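Local coordinates for sensor protein QseC (Escherichia coli, PDB 3JZ3), which acts as the sensor histidine kinase of the QseB/QseC two-component system, autophosphorylating from ATP and activating the flagella regulon, at residues 125-139 and 144-156. Residues are numbered along the deposited sequence; the frame is centred on the assembly and turned at random.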
loop_
_atom_site.group_PDB
_atom_site.type_symbol
_atom_site.label_atom_id
_atom_site.label_comp_id
_atom_site.label_asym_id
_atom_site.label_seq_id
_atom_site.Cartn_x
_atom_site.Cartn_y
_atom_site.Cartn_z
ATOM N N LEU B 125 12.311 -5.946 6.078
ATOM C CA LEU B 125 13.453 -6.789 6.420
ATOM C C LEU B 125 13.957 -7.549 5.200
ATOM O O LEU B 125 15.161 -7.763 5.045
ATOM C CB LEU B 125 13.083 -7.777 7.528
ATOM C CG LEU B 125 12.715 -7.251 8.915
ATOM C CD1 LEU B 125 12.282 -8.416 9.784
ATOM C CD2 LEU B 125 13.866 -6.490 9.561
ATOM N N LEU B 126 13.019 -7.949 4.342
ATOM C CA LEU B 126 13.325 -8.691 3.127
ATOM C C LEU B 126 13.992 -7.831 2.069
ATOM O O LEU B 126 15.009 -8.225 1.508
ATOM C CB LEU B 126 12.063 -9.332 2.551
ATOM C CG LEU B 126 11.786 -10.774 2.956
ATOM C CD1 LEU B 126 10.467 -11.216 2.367
ATOM C CD2 LEU B 126 12.908 -11.676 2.480
ATOM N N ASP B 127 13.408 -6.665 1.796
ATOM C CA ASP B 127 13.981 -5.702 0.853
ATOM C C ASP B 127 15.376 -5.265 1.284
ATOM O O ASP B 127 16.272 -5.143 0.450
ATOM C CB ASP B 127 13.072 -4.477 0.703
ATOM C CG ASP B 127 11.755 -4.801 0.013
ATOM O OD1 ASP B 127 11.614 -5.909 -0.549
ATOM O OD2 ASP B 127 10.855 -3.937 0.033
ATOM N N ASN B 128 15.547 -5.039 2.586
ATOM C CA ASN B 128 16.843 -4.704 3.163
ATOM C C ASN B 128 17.873 -5.823 2.976
ATOM O O ASN B 128 19.040 -5.553 2.669
ATOM C CB ASN B 128 16.694 -4.350 4.646
ATOM C CG ASN B 128 18.026 -4.039 5.315
ATOM O OD1 ASN B 128 18.867 -3.332 4.758
ATOM N ND2 ASN B 128 18.220 -4.565 6.522
ATOM N N ALA B 129 17.439 -7.071 3.154
ATOM C CA ALA B 129 18.329 -8.225 3.019
ATOM C C ALA B 129 18.731 -8.487 1.567
ATOM O O ALA B 129 19.864 -8.882 1.301
ATOM C CB ALA B 129 17.703 -9.464 3.634
ATOM N N VAL B 130 17.804 -8.263 0.637
ATOM C CA VAL B 130 18.083 -8.427 -0.793
ATOM C C VAL B 130 18.976 -7.288 -1.310
ATOM O O VAL B 130 19.727 -7.458 -2.279
ATOM C CB VAL B 130 16.764 -8.496 -1.616
ATOM C CG1 VAL B 130 17.037 -8.458 -3.116
ATOM C CG2 VAL B 130 15.985 -9.754 -1.266
ATOM N N ARG B 131 18.885 -6.099 -0.590
ATOM C CA ARG B 131 19.551 -4.888 -1.130
ATOM C C ARG B 131 21.063 -4.931 -0.880
ATOM O O ARG B 131 21.858 -4.604 -1.766
ATOM C CB ARG B 131 18.918 -3.636 -0.507
ATOM C CG ARG B 131 19.618 -2.325 -0.789
ATOM C CD ARG B 131 19.006 -1.220 0.050
ATOM N NE ARG B 131 19.516 0.099 -0.326
ATOM C CZ ARG B 131 19.007 0.851 -1.302
ATOM N NH1 ARG B 131 17.964 0.421 -2.016
ATOM N NH2 ARG B 131 19.547 2.039 -1.566
ATOM N N TYR B 132 21.456 -5.354 0.326
ATOM C CA TYR B 132 22.865 -5.431 0.688
ATOM C C TYR B 132 23.446 -6.827 0.444
ATOM O O TYR B 132 24.542 -7.148 0.914
ATOM C CB TYR B 132 23.064 -4.980 2.138
ATOM C CG TYR B 132 22.766 -3.510 2.340
ATOM C CD1 TYR B 132 23.746 -2.542 2.117
ATOM C CD2 TYR B 132 21.500 -3.084 2.740
ATOM C CE1 TYR B 132 23.477 -1.189 2.295
ATOM C CE2 TYR B 132 21.220 -1.735 2.918
ATOM C CZ TYR B 132 22.211 -0.795 2.695
ATOM O OH TYR B 132 21.939 0.542 2.872
ATOM N N SER B 133 22.705 -7.645 -0.300
ATOM C CA SER B 133 23.189 -8.950 -0.731
ATOM C C SER B 133 24.012 -8.802 -2.002
ATOM O O SER B 133 23.532 -8.229 -2.984
ATOM C CB SER B 133 22.027 -9.914 -0.981
ATOM O OG SER B 133 21.597 -10.521 0.221
ATOM N N PRO B 134 25.261 -9.305 -1.984
ATOM C CA PRO B 134 26.066 -9.357 -3.204
ATOM C C PRO B 134 25.510 -10.392 -4.179
ATOM O O PRO B 134 24.870 -11.355 -3.751
ATOM C CB PRO B 134 27.445 -9.789 -2.696
ATOM C CG PRO B 134 27.174 -10.523 -1.435
ATOM C CD PRO B 134 25.991 -9.841 -0.819
ATOM N N GLN B 135 25.745 -10.185 -5.473
ATOM C CA GLN B 135 25.304 -11.127 -6.501
ATOM C C GLN B 135 25.875 -12.523 -6.248
ATOM O O GLN B 135 27.051 -12.672 -5.900
ATOM C CB GLN B 135 25.699 -10.628 -7.895
ATOM N N GLY B 136 25.022 -13.534 -6.398
ATOM C CA GLY B 136 25.415 -14.927 -6.200
ATOM C C GLY B 136 25.253 -15.448 -4.782
ATOM O O GLY B 136 25.550 -16.613 -4.511
ATOM N N SER B 137 24.782 -14.594 -3.876
ATOM C CA SER B 137 24.596 -14.986 -2.475
ATOM C C SER B 137 23.153 -15.392 -2.167
ATOM O O SER B 137 22.267 -15.282 -3.019
ATOM C CB SER B 137 25.067 -13.878 -1.528
ATOM O OG SER B 137 24.261 -12.721 -1.654
ATOM N N VAL B 138 22.933 -15.867 -0.945
ATOM C CA VAL B 138 21.634 -16.392 -0.527
ATOM C C VAL B 138 21.055 -15.584 0.633
ATOM O O VAL B 138 21.765 -15.254 1.588
ATOM C CB VAL B 138 21.733 -17.887 -0.105
ATOM C CG1 VAL B 138 20.350 -18.474 0.150
ATOM C CG2 VAL B 138 22.470 -18.708 -1.163
ATOM N N VAL B 139 19.766 -15.269 0.533
ATOM C CA VAL B 139 19.010 -14.696 1.647
ATOM C C VAL B 139 18.234 -15.806 2.355
ATOM O O VAL B 139 17.457 -16.524 1.727
ATOM C CB VAL B 139 18.038 -13.585 1.180
ATOM C CG1 VAL B 139 17.190 -13.078 2.346
ATOM C CG2 VAL B 139 18.809 -12.434 0.539
ATOM N N ASN B 144 10.726 -20.016 13.065
ATOM C CA ASN B 144 10.825 -20.888 14.230
ATOM C C ASN B 144 9.583 -20.730 15.112
ATOM O O ASN B 144 8.731 -19.881 14.835
ATOM C CB ASN B 144 12.105 -20.581 15.009
ATOM C CG ASN B 144 13.353 -20.811 14.183
ATOM O OD1 ASN B 144 13.572 -21.909 13.673
ATOM N ND2 ASN B 144 14.175 -19.775 14.036
ATOM N N ALA B 145 9.480 -21.547 16.161
ATOM C CA ALA B 145 8.305 -21.548 17.053
ATOM C C ALA B 145 7.955 -20.170 17.625
ATOM O O ALA B 145 6.787 -19.772 17.621
ATOM C CB ALA B 145 8.487 -22.563 18.180
ATOM N N ASP B 146 8.969 -19.446 18.094
ATOM C CA ASP B 146 8.760 -18.163 18.766
ATOM C C ASP B 146 9.564 -17.006 18.161
ATOM O O ASP B 146 9.746 -15.966 18.798
ATOM C CB ASP B 146 9.063 -18.299 20.264
ATOM C CG ASP B 146 10.499 -18.721 20.543
ATOM O OD1 ASP B 146 11.249 -19.031 19.586
ATOM O OD2 ASP B 146 10.877 -18.743 21.734
ATOM N N ASN B 147 10.045 -17.200 16.934
ATOM C CA ASN B 147 10.770 -16.166 16.202
ATOM C C ASN B 147 10.852 -16.481 14.715
ATOM O O ASN B 147 10.716 -17.636 14.312
ATOM C CB ASN B 147 12.184 -15.984 16.764
ATOM C CG ASN B 147 13.056 -17.213 16.566
ATOM O OD1 ASN B 147 13.808 -17.307 15.593
ATOM N ND2 ASN B 147 12.947 -18.169 17.481
ATOM N N PHE B 148 11.059 -15.451 13.902
ATOM C CA PHE B 148 11.548 -15.664 12.544
ATOM C C PHE B 148 12.818 -14.856 12.307
ATOM O O PHE B 148 13.061 -13.856 12.985
ATOM C CB PHE B 148 10.469 -15.453 11.459
ATOM C CG PHE B 148 10.005 -14.033 11.298
ATOM C CD1 PHE B 148 10.663 -13.165 10.430
ATOM C CD2 PHE B 148 8.879 -13.577 11.977
ATOM C CE1 PHE B 148 10.225 -11.847 10.263
ATOM C CE2 PHE B 148 8.426 -12.260 11.816
ATOM C CZ PHE B 148 9.104 -11.395 10.961
ATOM N N ILE B 149 13.640 -15.320 11.372
ATOM C CA ILE B 149 14.932 -14.699 11.101
ATOM C C ILE B 149 15.078 -14.404 9.618
ATOM O O ILE B 149 14.783 -15.252 8.775
ATOM C CB ILE B 149 16.121 -15.597 11.555
ATOM C CG1 ILE B 149 16.069 -15.865 13.067
ATOM C CG2 ILE B 149 17.462 -14.959 11.176
ATOM C CD1 ILE B 149 16.873 -17.092 13.520
ATOM N N VAL B 150 15.520 -13.186 9.314
ATOM C CA VAL B 150 15.928 -12.814 7.965
ATOM C C VAL B 150 17.430 -12.536 8.015
ATOM O O VAL B 150 17.899 -11.758 8.848
ATOM C CB VAL B 150 15.139 -11.590 7.437
ATOM C CG1 VAL B 150 15.486 -11.305 5.980
ATOM C CG2 VAL B 150 13.637 -11.815 7.589
ATOM N N ARG B 151 18.178 -13.190 7.130
ATOM C CA ARG B 151 19.635 -13.217 7.204
ATOM C C ARG B 151 20.261 -13.148 5.812
ATOM O O ARG B 151 19.880 -13.902 4.916
ATOM C CB ARG B 151 20.073 -14.497 7.921
ATOM C CG ARG B 151 21.567 -14.709 8.020
ATOM C CD ARG B 151 21.891 -16.196 7.991
ATOM N NE ARG B 151 23.297 -16.466 8.283
ATOM C CZ ARG B 151 24.294 -16.340 7.410
ATOM N NH1 ARG B 151 24.061 -15.936 6.165
ATOM N NH2 ARG B 151 25.536 -16.614 7.788
ATOM N N ASP B 152 21.223 -12.244 5.639
ATOM C CA ASP B 152 21.940 -12.096 4.369
ATOM C C ASP B 152 23.452 -12.273 4.538
ATOM O O ASP B 152 23.940 -12.453 5.655
ATOM C CB ASP B 152 21.614 -10.743 3.714
ATOM C CG ASP B 152 22.025 -9.555 4.575
ATOM O OD1 ASP B 152 21.132 -8.910 5.168
ATOM O OD2 ASP B 152 23.240 -9.264 4.661
ATOM N N ASN B 153 24.179 -12.216 3.422
ATOM C CA ASN B 153 25.641 -12.335 3.414
ATOM C C ASN B 153 26.360 -11.020 3.101
ATOM O O ASN B 153 27.504 -11.023 2.640
ATOM C CB ASN B 153 26.078 -13.411 2.416
ATOM C CG ASN B 153 25.744 -14.809 2.884
ATOM O OD1 ASN B 153 26.179 -15.238 3.954
ATOM N ND2 ASN B 153 24.976 -15.533 2.078
ATOM N N GLY B 154 25.685 -9.903 3.355
ATOM C CA GLY B 154 26.240 -8.581 3.078
ATOM C C GLY B 154 27.070 -8.010 4.215
ATOM O O GLY B 154 27.378 -8.720 5.177
ATOM N N PRO B 155 27.440 -6.716 4.108
ATOM C CA PRO B 155 28.253 -6.009 5.107
ATOM C C PRO B 155 27.602 -5.946 6.490
ATOM O O PRO B 155 26.376 -6.030 6.606
ATOM C CB PRO B 155 28.377 -4.596 4.520
ATOM C CG PRO B 155 28.126 -4.762 3.059
ATOM C CD PRO B 155 27.097 -5.842 2.971
ATOM N N GLY B 156 28.427 -5.798 7.525
ATOM C CA GLY B 156 27.949 -5.708 8.903
ATOM C C GLY B 156 28.134 -4.322 9.487
ATOM O O GLY B 156 27.662 -4.035 10.589
#
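The C-terminal part of helix 115-131 runs over strand 147-151 (axis separation 8.5 Å, angle 27°), while V138 and V139, in the strand paired with it as a hairpin, pass beside R151 and D152, V139 CA meeting R151 O in a CH...O contact (3.5 Å). V150 is wedged under the helix. Its CG1, anti to the backbone N (chi1 -174°), meets A129 CB at 3.7 Å and also lies near L125 O, whereas CG2 faces L125 CB. Two residues earlier in the strand, F148 CE1 is met obliquely by L125 CD1 at 4.0 Å; A210 and V212 of strand 208-213 also pack on L125.

Beyond the helix polar groups meet, but none of their hydrogen bonds crosses between the segments. S133 OG turns back to donate to A129 O (2.6 Å), and D152 CB lies against both oxygens. The D152 carboxylate points OD1 at A129, while OD2 receives G154 N through its anti lone pair (2.8 Å), closing an Asx turn, and a weak bond from F208 N. Because G154 has no side chain, Y132 O can approach its CA to 3.1 Å in another CH...O contact, with P155 CD alongside. On the other flank, N153 ND2 lies beside S137 CB and near V138 O, at too poor an angle for a hydrogen bond; its OD1 accepts one bond from R151 NH1 (3.1 Å), from above the carbonyl plane.

Residues 152-156 form the DxGxG motif (G1 box) of the GHKL ATPase fold, and the helix end carries the N box; in relatives both line the nucleotide site. The direct contact is apolar packing supplemented by weak CH...O contacts, while the D152 carboxylate and N153 amide are oriented chiefly by bonds within their own loop and strand.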